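Local structure of whirlin (Mus musculus, 6FDD) at residues Glu23-Thr28 and Phe51-Thr56; Ala34-Gly39 and Pro72-Arg77. The protein takes part in hearing and vision as a scaffold protein of the USH2 complex and is necessary for elongating and maintaining hair-cell stereocilia. One frame throughout, in Å; residues are numbered along the deposited sequence.

How the contacts relate
Contacts 1 and 2 are drawn from the two ends of one helix, 23-37: its first turns meet the end of helix 43-53 in contact 1, and its last turn meets the segment leading into helix 75-81 in contact 2. Along the chain the segments alternate, in the order 23-28, 34-39, 51-56, 72-77, so the chain stretches they span overlap in sequence. Their centres lie 19 Å apart on opposite sides of the chain's centre, and the nearest atoms, about 7 Å apart, do not touch. Helix 23-37 of the small all-helical HHD2 domain of whirlin thus takes part in two separate contacts, a mainly apolar one at the surface and a partly buried one between a tyrosine hydroxyl and a carboxylate.

Contact 1. Residues Glu23-Thr28 and Phe51-Thr56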
ATOM      1  N   GLU A  23      10.640   9.569  -5.982  1.00 23.59           N
ATOM      2  CA  GLU A  23      10.094   9.018  -7.226  1.00 23.57           C
ATOM      3  C   GLU A  23      10.311   7.492  -7.263  1.00 25.22           C
ATOM      4  O   GLU A  23       9.392   6.761  -7.629  1.00 25.05           O
ATOM      5  CB  GLU A  23      10.729   9.686  -8.464  1.00 25.12           C
ATOM      6  CG  GLU A  23      10.150   9.210  -9.790  1.00 35.24           C
ATOM      7  CD  GLU A  23      10.693   7.919 -10.384  1.00 55.38           C
ATOM      8  OE1 GLU A  23      11.860   7.572 -10.096  1.00 53.66           O
ATOM      9  OE2 GLU A  23       9.946   7.254 -11.140  1.00 44.24           O
ATOM     10  N   GLN A  24      11.517   7.032  -6.875  1.00 22.31           N
ATOM     11  CA  GLN A  24      11.857   5.601  -6.886  1.00 22.15           C
ATOM     12  C   GLN A  24      11.017   4.790  -5.892  1.00 25.00           C
ATOM     13  O   GLN A  24      10.550   3.704  -6.237  1.00 25.14           O
ATOM     14  CB  GLN A  24      13.370   5.388  -6.694  1.00 23.10           C
ATOM     15  CG  GLN A  24      14.177   5.872  -7.917  1.00 28.42           C
ATOM     16  CD  GLN A  24      14.116   4.905  -9.082  1.00 43.48           C
ATOM     17  OE1 GLN A  24      14.803   3.890  -9.098  1.00 35.79           O
ATOM     18  NE2 GLN A  24      13.282   5.168 -10.080  1.00 32.93           N
ATOM     19  N   GLU A  25      10.790   5.321  -4.685  1.00 22.47           N
ATOM     20  CA  GLU A  25       9.955   4.649  -3.669  1.00 22.33           C
ATOM     21  C   GLU A  25       8.495   4.610  -4.143  1.00 24.67           C
ATOM     22  O   GLU A  25       7.811   3.605  -3.970  1.00 23.45           O
ATOM     23  CB  GLU A  25      10.030   5.391  -2.330  1.00 23.72           C
ATOM     24  CG  GLU A  25      11.350   5.260  -1.590  1.00 31.15           C
ATOM     25  CD  GLU A  25      11.360   6.078  -0.314  1.00 54.98           C
ATOM     26  OE1 GLU A  25      10.889   7.240  -0.336  1.00 30.00           O
ATOM     27  OE2 GLU A  25      11.782   5.528   0.728  1.00 60.91           O
ATOM     28  N   ARG A  26       8.016   5.714  -4.752  1.00 20.99           N
ATOM     29  CA  ARG A  26       6.660   5.790  -5.301  1.00 20.75           C
ATOM     30  C   ARG A  26       6.493   4.738  -6.421  1.00 22.26           C
ATOM     31  O   ARG A  26       5.485   4.030  -6.447  1.00 21.52           O
ATOM     32  CB  ARG A  26       6.371   7.216  -5.805  1.00 23.11           C
ATOM     33  CG  ARG A  26       4.946   7.407  -6.328  1.00 35.54           C
ATOM     34  CD  ARG A  26       4.560   8.869  -6.530  1.00 43.59           C
ATOM     35  NE  ARG A  26       5.577   9.670  -7.230  1.00 52.37           N
ATOM     36  CZ  ARG A  26       5.718   9.752  -8.553  1.00 65.12           C
ATOM     37  NH1 ARG A  26       4.922   9.059  -9.358  1.00 49.89           N
ATOM     38  NH2 ARG A  26       6.677  10.502  -9.079  1.00 53.15           N
ATOM     39  N   ALA A  27       7.525   4.583  -7.287  1.00 20.34           N
ATOM     40  CA  ALA A  27       7.520   3.564  -8.347  1.00 19.50           C
ATOM     41  C   ALA A  27       7.397   2.156  -7.721  1.00 21.34           C
ATOM     42  O   ALA A  27       6.642   1.334  -8.238  1.00 19.86           O
ATOM     43  CB  ALA A  27       8.792   3.665  -9.183  1.00 20.53           C
ATOM     44  N   THR A  28       8.108   1.892  -6.594  1.00 18.52           N
ATOM     45  CA  THR A  28       8.007   0.582  -5.907  1.00 17.65           C
ATOM     46  C   THR A  28       6.581   0.343  -5.390  1.00 20.66           C
ATOM     47  O   THR A  28       6.004  -0.730  -5.617  1.00 18.91           O
ATOM     48  CB  THR A  28       9.079   0.479  -4.807  1.00 22.07           C
ATOM     49  OG1 THR A  28      10.364   0.608  -5.411  1.00 22.13           O
ATOM     50  CG2 THR A  28       9.010  -0.847  -4.040  1.00 20.90           C
ATOM     51  N   PHE A  51       5.517  -3.180   3.844  1.00 19.25           N
ATOM     52  CA  PHE A  51       6.188  -3.078   5.144  1.00 18.45           C
ATOM     53  C   PHE A  51       7.715  -2.878   4.948  1.00 21.62           C
ATOM     54  O   PHE A  51       8.362  -2.196   5.746  1.00 20.62           O
ATOM     55  CB  PHE A  51       5.943  -4.362   5.961  1.00 19.89           C
ATOM     56  CG  PHE A  51       4.571  -4.545   6.586  1.00 21.31           C
ATOM     57  CD1 PHE A  51       3.740  -3.457   6.810  1.00 24.07           C
ATOM     58  CD2 PHE A  51       4.165  -5.792   7.059  1.00 23.95           C
ATOM     59  CE1 PHE A  51       2.497  -3.619   7.445  1.00 24.59           C
ATOM     60  CE2 PHE A  51       2.916  -5.955   7.689  1.00 25.51           C
ATOM     61  CZ  PHE A  51       2.092  -4.867   7.870  1.00 23.27           C
ATOM     62  N   GLU A  52       8.275  -3.473   3.882  1.00 19.86           N
ATOM     63  CA  GLU A  52       9.706  -3.337   3.555  1.00 20.07           C
ATOM     64  C   GLU A  52      10.012  -1.935   3.012  1.00 24.16           C
ATOM     65  O   GLU A  52      11.103  -1.406   3.219  1.00 24.80           O
ATOM     66  CB  GLU A  52      10.141  -4.396   2.530  1.00 21.48           C
ATOM     67  CG  GLU A  52      10.059  -5.822   3.049  1.00 25.53           C
ATOM     68  CD  GLU A  52      11.031  -6.203   4.155  1.00 37.89           C
ATOM     69  OE1 GLU A  52      11.983  -5.437   4.432  1.00 33.19           O
ATOM     70  OE2 GLU A  52      10.866  -7.314   4.705  1.00 30.89           O
ATOM     71  N   LEU A  53       9.052  -1.339   2.324  1.00 20.31           N
ATOM     72  CA  LEU A  53       9.213  -0.013   1.720  1.00 19.51           C
ATOM     73  C   LEU A  53       8.987   1.141   2.702  1.00 22.82           C
ATOM     74  O   LEU A  53       9.744   2.114   2.704  1.00 23.38           O
ATOM     75  CB  LEU A  53       8.225   0.107   0.536  1.00 20.03           C
ATOM     76  CG  LEU A  53       8.233   1.418  -0.245  1.00 25.29           C
ATOM     77  CD1 LEU A  53       9.534   1.572  -1.048  1.00 26.43           C
ATOM     78  CD2 LEU A  53       7.026   1.490  -1.171  1.00 28.33           C
ATOM     79  N   LEU A  54       7.908   1.064   3.485  1.00 20.19           N
ATOM     80  CA  LEU A  54       7.461   2.139   4.375  1.00 20.29           C
ATOM     81  C   LEU A  54       8.168   2.077   5.729  1.00 25.73           C
ATOM     82  O   LEU A  54       7.606   1.592   6.714  1.00 25.08           O
ATOM     83  CB  LEU A  54       5.921   2.090   4.483  1.00 20.53           C
ATOM     84  CG  LEU A  54       5.161   2.075   3.144  1.00 24.62           C
ATOM     85  CD1 LEU A  54       3.679   1.888   3.364  1.00 24.56           C
ATOM     86  CD2 LEU A  54       5.453   3.345   2.303  1.00 24.13           C
ATOM     87  N   ASN A  55       9.424   2.553   5.755  1.00 22.90           N
ATOM     88  CA  ASN A  55      10.302   2.459   6.924  1.00 23.46           C
ATOM     89  C   ASN A  55      10.043   3.471   8.038  1.00 31.30           C
ATOM     90  O   ASN A  55      10.314   3.154   9.192  1.00 32.88           O
ATOM     91  CB  ASN A  55      11.770   2.505   6.508  1.00 24.42           C
ATOM     92  CG  ASN A  55      12.187   3.786   5.826  1.00 34.55           C
ATOM     93  OD1 ASN A  55      11.570   4.225   4.864  1.00 24.58           O
ATOM     94  ND2 ASN A  55      13.247   4.415   6.300  1.00 30.39           N
ATOM     95  N   THR A  56       9.558   4.674   7.723  1.00 28.46           N
ATOM     96  CA  THR A  56       9.344   5.701   8.753  1.00 29.22           C
ATOM     97  C   THR A  56       7.886   5.765   9.239  1.00 34.32           C
ATOM     98  O   THR A  56       6.983   5.230   8.597  1.00 31.75           O
ATOM     99  CB  THR A  56       9.773   7.076   8.233  1.00 35.40           C
ATOM    100  OG1 THR A  56       8.806   7.503   7.273  1.00 35.62           O
ATOM    101  CG2 THR A  56      11.183   7.079   7.636  1.00 33.52           C
TER
HETATM  102  O   HOH W   1      14.117   4.292   2.872  1.00 42.35           O
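A methyl of Leu53 lies against a backbone carbonyl oxygen: CD2 is 3.6 Å from Glu25 O, and it also nears Thr28 CG2. The other methyl, CD1, lies 3.9 Å from Thr28 CG2 and meets the aliphatic CB and CG of Glu25, with CD1 to Glu25 CB at 4.1 Å. The fork gets there because Leu53 CG is anti to its own backbone N (chi1 -180°), while Thr28 offers CG2, likewise anti to N, in a side chain running past Leu53 in the opposite direction. The backbones come closest at Glu25 and Leu53, whose CA atoms are 7.2 Å apart: helix 23-37 is met near its start by the last residue of helix 43-53, just before Leu54 centres an inverse gamma turn and Thr56 N-caps the next helix. Both helices belong to the helical HHD2 domain, and Met29, the residue after Thr28 on helix 23-37, also touches Leu53. The polar ends converge beyond the methyls. Glu25 OE2 and Asn55 OD1, 4.3 Å apart, are both acceptors, and Lys59 NZ joins them by a salt bridge to the former and a hydrogen bond to the latter. A water 3.2 Å from Asn55 OD1 is also 3.4 Å from Glu25 OE2, where any bond is weak.

Contact 2. Residues Ala34-Gly39 and Pro72-Arg77; sequences AQYRGG and PQDLDR
Tyr36 reaches across with its phenol end and meets the carboxylate of Asp74 at the ring edge, in the ring plane. The hydroxyl donates to the acid: Tyr36 OH to Asp74 OD2 is 2.6 Å, a short hydrogen bond. OD2 also sits 3.3 Å from Tyr36 CE1, so it lies on the CE1 flank of the hydroxyl. It is used on its anti side, with the donor 18° out of the carboxylate plane, and ring and carboxylate planes are turned 51° apart. The two side chains come from opposite directions; Tyr36 CG is anti to the backbone N (chi1 164°), which lets the ring span the separation between backbones whose nearest CA atoms, of Tyr36 and Asp74, are 10.9 Å apart.

The hydroxyl has two partners, since it also accepts from the backbone N of Ser71. A donor and an acceptor thus fix the OH of this buried residue, whose ring packs on Val43, Met46 and Ile70. Asp74 OD1 has a long salt bridge to Arg77 NH1 at 3.6 Å; it lies well out of the guanidinium plane, so only charge attraction acts and no N-H points at it. Arg77 NE also pairs with Glu44, so any help in keeping Asp74 ionised may be modest. On the tyrosine's side, Gly39 is the first residue to leave helical angles, at positive phi, with two bonds back into the last turn: a Schellman motif, a common way for a helix to end.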
ATOM      1  N   ALA A  34       0.071  -2.652  -8.544  1.00 20.37           N
ATOM      2  CA  ALA A  34      -0.323  -3.145  -9.867  1.00 19.55           C
ATOM      3  C   ALA A  34      -0.235  -4.661  -9.940  1.00 21.11           C
ATOM      4  O   ALA A  34      -1.077  -5.281 -10.590  1.00 20.57           O
ATOM      5  CB  ALA A  34       0.516  -2.495 -10.961  1.00 20.58           C
ATOM      6  N   GLN A  35       0.765  -5.268  -9.258  1.00 17.06           N
ATOM      7  CA  GLN A  35       0.917  -6.732  -9.215  1.00 16.96           C
ATOM      8  C   GLN A  35      -0.264  -7.336  -8.444  1.00 21.15           C
ATOM      9  O   GLN A  35      -0.764  -8.395  -8.817  1.00 21.84           O
ATOM     10  CB  GLN A  35       2.257  -7.120  -8.539  1.00 17.99           C
ATOM     11  CG  GLN A  35       3.504  -6.805  -9.378  1.00 21.68           C
ATOM     12  CD  GLN A  35       3.680  -7.672 -10.608  1.00 31.39           C
ATOM     13  OE1 GLN A  35       3.836  -8.880 -10.525  1.00 29.45           O
ATOM     14  NE2 GLN A  35       3.716  -7.071 -11.779  1.00 23.70           N
ATOM     15  N   TYR A  36      -0.695  -6.655  -7.371  1.00 18.65           N
ATOM     16  CA  TYR A  36      -1.843  -7.079  -6.574  1.00 18.14           C
ATOM     17  C   TYR A  36      -3.130  -6.936  -7.432  1.00 20.26           C
ATOM     18  O   TYR A  36      -3.867  -7.900  -7.570  1.00 19.32           O
ATOM     19  CB  TYR A  36      -1.971  -6.241  -5.304  1.00 19.26           C
ATOM     20  CG  TYR A  36      -3.332  -6.352  -4.645  1.00 22.25           C
ATOM     21  CD1 TYR A  36      -3.755  -7.549  -4.071  1.00 24.43           C
ATOM     22  CD2 TYR A  36      -4.217  -5.274  -4.641  1.00 23.80           C
ATOM     23  CE1 TYR A  36      -5.029  -7.670  -3.514  1.00 24.88           C
ATOM     24  CE2 TYR A  36      -5.487  -5.380  -4.076  1.00 24.37           C
ATOM     25  CZ  TYR A  36      -5.887  -6.578  -3.516  1.00 29.02           C
ATOM     26  OH  TYR A  36      -7.131  -6.664  -2.953  1.00 26.34           O
ATOM     27  N   ARG A  37      -3.332  -5.774  -8.049  1.00 18.55           N
ATOM     28  CA  ARG A  37      -4.526  -5.514  -8.885  1.00 19.91           C
ATOM     29  C   ARG A  37      -4.624  -6.483 -10.063  1.00 24.30           C
ATOM     30  O   ARG A  37      -5.724  -6.930 -10.383  1.00 26.29           O
ATOM     31  CB  ARG A  37      -4.521  -4.049  -9.362  1.00 23.43           C
ATOM     32  CG  ARG A  37      -5.734  -3.242  -8.931  1.00 43.80           C
ATOM     33  CD  ARG A  37      -5.484  -1.758  -9.073  1.00 62.89           C
ATOM     34  NE  ARG A  37      -6.365  -1.128 -10.058  1.00 79.69           N
ATOM     35  CZ  ARG A  37      -7.551  -0.604  -9.772  1.00100.51           C
ATOM     36  NH1 ARG A  37      -8.024  -0.653  -8.531  1.00 88.34           N
ATOM     37  NH2 ARG A  37      -8.281  -0.041 -10.725  1.00 92.00           N
ATOM     38  N   GLY A  38      -3.469  -6.873 -10.619  1.00 21.75           N
ATOM     39  CA  GLY A  38      -3.340  -7.815 -11.725  1.00 21.44           C
ATOM     40  C   GLY A  38      -3.528  -9.271 -11.346  1.00 25.42           C
ATOM     41  O   GLY A  38      -3.535 -10.135 -12.219  1.00 23.73           O
ATOM     42  N   GLY A  39      -3.630  -9.550 -10.036  1.00 23.02           N
ATOM     43  CA  GLY A  39      -3.831 -10.898  -9.513  1.00 22.26           C
ATOM     44  C   GLY A  39      -2.586 -11.754  -9.352  1.00 25.34           C
ATOM     45  O   GLY A  39      -2.707 -12.944  -9.034  1.00 24.89           O
ATOM     46  N   PRO A  72     -12.793  -4.891  -1.984  1.00 38.56           N
ATOM     47  CA  PRO A  72     -13.575  -5.031  -0.735  1.00 37.63           C
ATOM     48  C   PRO A  72     -13.553  -6.419  -0.091  1.00 38.73           C
ATOM     49  O   PRO A  72     -13.537  -6.507   1.137  1.00 38.43           O
ATOM     50  CB  PRO A  72     -14.994  -4.630  -1.159  1.00 39.74           C
ATOM     51  CG  PRO A  72     -14.790  -3.721  -2.311  1.00 44.78           C
ATOM     52  CD  PRO A  72     -13.611  -4.286  -3.057  1.00 40.66           C
ATOM     53  N   GLN A  73     -13.496  -7.496  -0.907  1.00 33.29           N
ATOM     54  CA  GLN A  73     -13.425  -8.873  -0.416  1.00 32.17           C
ATOM     55  C   GLN A  73     -12.079  -9.175   0.313  1.00 33.41           C
ATOM     56  O   GLN A  73     -11.982 -10.175   1.022  1.00 33.82           O
ATOM     57  CB  GLN A  73     -13.682  -9.882  -1.553  1.00 33.98           C
ATOM     58  CG  GLN A  73     -12.567  -9.944  -2.615  1.00 52.88           C
ATOM     59  CD  GLN A  73     -12.679 -11.108  -3.585  1.00 75.45           C
ATOM     60  OE1 GLN A  73     -12.384 -10.970  -4.775  1.00 69.57           O
ATOM     61  NE2 GLN A  73     -13.061 -12.294  -3.109  1.00 67.92           N
ATOM     62  N   ASP A  74     -11.066  -8.317   0.131  1.00 28.73           N
ATOM     63  CA  ASP A  74      -9.741  -8.481   0.769  1.00 27.49           C
ATOM     64  C   ASP A  74      -9.523  -7.587   1.992  1.00 29.58           C
ATOM     65  O   ASP A  74      -8.449  -7.653   2.604  1.00 26.32           O
ATOM     66  CB  ASP A  74      -8.618  -8.238  -0.267  1.00 28.61           C
ATOM     67  CG  ASP A  74      -8.461  -9.347  -1.286  1.00 32.08           C
ATOM     68  OD1 ASP A  74      -9.091 -10.419  -1.107  1.00 32.47           O
ATOM     69  OD2 ASP A  74      -7.728  -9.141  -2.280  1.00 29.29           O
ATOM     70  N   LEU A  75     -10.524  -6.739   2.354  1.00 25.54           N
ATOM     71  CA  LEU A  75     -10.377  -5.805   3.477  1.00 26.03           C
ATOM     72  C   LEU A  75     -10.086  -6.481   4.816  1.00 26.56           C
ATOM     73  O   LEU A  75      -9.202  -6.016   5.528  1.00 24.93           O
ATOM     74  CB  LEU A  75     -11.577  -4.841   3.603  1.00 26.27           C
ATOM     75  CG  LEU A  75     -11.614  -3.733   2.556  1.00 32.56           C
ATOM     76  CD1 LEU A  75     -12.958  -3.020   2.556  1.00 33.26           C
ATOM     77  CD2 LEU A  75     -10.497  -2.716   2.785  1.00 36.30           C
ATOM     78  N   ASP A  76     -10.780  -7.580   5.134  1.00 25.30           N
ATOM     79  CA  ASP A  76     -10.562  -8.285   6.407  1.00 25.40           C
ATOM     80  C   ASP A  76      -9.153  -8.880   6.470  1.00 26.37           C
ATOM     81  O   ASP A  76      -8.490  -8.730   7.495  1.00 25.15           O
ATOM     82  CB  ASP A  76     -11.634  -9.356   6.652  1.00 27.94           C
ATOM     83  CG  ASP A  76     -13.043  -8.819   6.870  1.00 36.81           C
ATOM     84  OD1 ASP A  76     -13.191  -7.595   7.113  1.00 36.16           O
ATOM     85  OD2 ASP A  76     -13.994  -9.620   6.804  1.00 45.06           O
ATOM     86  N   ARG A  77      -8.675  -9.486   5.355  1.00 21.88           N
ATOM     87  CA  ARG A  77      -7.305 -10.009   5.290  1.00 22.14           C
ATOM     88  C   ARG A  77      -6.290  -8.868   5.434  1.00 24.44           C
ATOM     89  O   ARG A  77      -5.339  -8.988   6.213  1.00 23.50           O
ATOM     90  CB  ARG A  77      -7.088 -10.796   4.001  1.00 20.82           C
ATOM     91  CG  ARG A  77      -7.722 -12.184   4.046  1.00 25.23           C
ATOM     92  CD  ARG A  77      -7.948 -12.754   2.664  1.00 33.74           C
ATOM     93  NE  ARG A  77      -6.680 -12.947   1.956  1.00 33.89           N
ATOM     94  CZ  ARG A  77      -6.566 -13.333   0.691  1.00 43.12           C
ATOM     95  NH1 ARG A  77      -7.650 -13.584  -0.037  1.00 31.14           N
ATOM     96  NH2 ARG A  77      -5.369 -13.473   0.142  1.00 28.64           N
TER